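Local coordinates for protein Cyclase/dehydrase (Mycobacterium smegmatis str. MC2 155, PDB 5Z8O) that is of unknown function but, as a START-superfamily protein of the polyketide cyclase/dehydrase family, probably binds a lipid or other hydrophobic ligand, at residues E25-P28 against Q29-P32. Numbering follows the deposited sequence.
Sequences EAYP and QWNP
Trp30 turns an edge of its indole toward the face of the Tyr27 ring, three residues back along one short helical turn. The stack is an offset edge-to-face pair, with planes at 81° and 5.5 Å between the centroids of the Tyr27 ring and the six-membered ring of Trp30. Its tightest point is Tyr27 CD1 to Trp30 CZ2, at 3.6 Å. The two side chains run side by side in the same direction. Trp30 CG sits between its own backbone N and carbonyl carbon (chi1 54°), which folds the indole back over the turn. Tyr27 O lies over one indole face, toward its rim, and Trp30 CD1 comes within 3.2 Å of Ala26 O.

Three backbone bonds hold the turn together. Tyr27 O is gripped by two of them, from Trp30 N (3.2 Å) and Asn31 N (3.1 Å). Ala26 O takes Gln29 N at 3.0 Å.

The Gln29 side is looser and faces solvent. Its extended side chain passes Ala26, with NE2 4.0 Å from Ala26 CB, and its OE1 bonds to Arg140.

The turn includes the short, weakly bonded helix 27-30, which follows helix 14-22 and precedes strand 34-42 in this START-type fold. Tyr27 OH bonds back to Val21 O, while Trp30 packs on Ala136, Leu137 and Arg140 of the long C-terminal helix 119-144.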
# COMPACT_ATOMS: atom_id res chain seq x y z
N GLU B 25 -13.44 -4.17 -2.53
CA GLU B 25 -12.67 -5.13 -3.32
C GLU B 25 -13.35 -5.48 -4.64
O GLU B 25 -12.70 -6.08 -5.50
CB GLU B 25 -12.41 -6.39 -2.50
CG GLU B 25 -11.45 -6.13 -1.34
CD GLU B 25 -11.03 -7.39 -0.60
OE1 GLU B 25 -11.79 -8.39 -0.63
OE2 GLU B 25 -9.94 -7.38 0.01
N ALA B 26 -14.61 -5.10 -4.83
CA ALA B 26 -15.28 -5.27 -6.12
C ALA B 26 -15.12 -4.06 -7.04
O ALA B 26 -15.58 -4.12 -8.18
CB ALA B 26 -16.77 -5.57 -5.92
N TYR B 27 -14.49 -2.98 -6.56
CA TYR B 27 -14.28 -1.81 -7.40
C TYR B 27 -13.65 -2.12 -8.76
O TYR B 27 -14.12 -1.55 -9.76
CB TYR B 27 -13.41 -0.77 -6.67
CG TYR B 27 -14.14 0.09 -5.66
CD1 TYR B 27 -15.47 -0.15 -5.35
CD2 TYR B 27 -13.51 1.16 -5.06
CE1 TYR B 27 -16.14 0.64 -4.43
CE2 TYR B 27 -14.17 1.97 -4.15
CZ TYR B 27 -15.49 1.70 -3.84
OH TYR B 27 -16.14 2.50 -2.93
N PRO B 28 -12.62 -2.96 -8.88
CA PRO B 28 -12.02 -3.19 -10.21
C PRO B 28 -12.98 -3.79 -11.22
O PRO B 28 -12.75 -3.61 -12.43
CB PRO B 28 -10.86 -4.15 -9.91
CG PRO B 28 -10.55 -3.94 -8.47
CD PRO B 28 -11.87 -3.69 -7.83
N GLN B 29 -14.05 -4.45 -10.78
CA GLN B 29 -14.98 -5.10 -11.71
C GLN B 29 -15.76 -4.09 -12.55
O GLN B 29 -16.16 -4.40 -13.67
CB GLN B 29 -15.95 -6.00 -10.95
CG GLN B 29 -15.29 -7.14 -10.21
CD GLN B 29 -16.27 -7.88 -9.32
OE1 GLN B 29 -17.49 -7.83 -9.52
NE2 GLN B 29 -15.75 -8.58 -8.32
N TRP B 30 -15.98 -2.88 -12.02
CA TRP B 30 -16.81 -1.89 -12.71
C TRP B 30 -16.09 -0.56 -12.93
O TRP B 30 -16.71 0.37 -13.47
CB TRP B 30 -18.13 -1.69 -11.96
CG TRP B 30 -18.02 -1.34 -10.49
CD1 TRP B 30 -17.85 -2.22 -9.46
CD2 TRP B 30 -18.15 -0.04 -9.90
NE1 TRP B 30 -17.82 -1.55 -8.26
CE2 TRP B 30 -18.00 -0.21 -8.50
CE3 TRP B 30 -18.35 1.24 -10.40
CZ2 TRP B 30 -18.06 0.86 -7.61
CZ3 TRP B 30 -18.40 2.31 -9.52
CH2 TRP B 30 -18.26 2.11 -8.14
N ASN B 31 -14.84 -0.43 -12.51
CA ASN B 31 -14.02 0.74 -12.81
C ASN B 31 -12.85 0.31 -13.69
O ASN B 31 -11.95 -0.42 -13.22
CB ASN B 31 -13.51 1.40 -11.53
CG ASN B 31 -14.64 1.99 -10.71
OD1 ASN B 31 -15.14 1.37 -9.77
ND2 ASN B 31 -15.05 3.20 -11.06
N PRO B 32 -12.80 0.71 -14.97
CA PRO B 32 -11.74 0.20 -15.86
C PRO B 32 -10.33 0.59 -15.45
O PRO B 32 -9.39 -0.18 -15.71
CB PRO B 32 -12.11 0.82 -17.22
CG PRO B 32 -13.58 1.08 -17.13
CD PRO B 32 -13.83 1.46 -15.71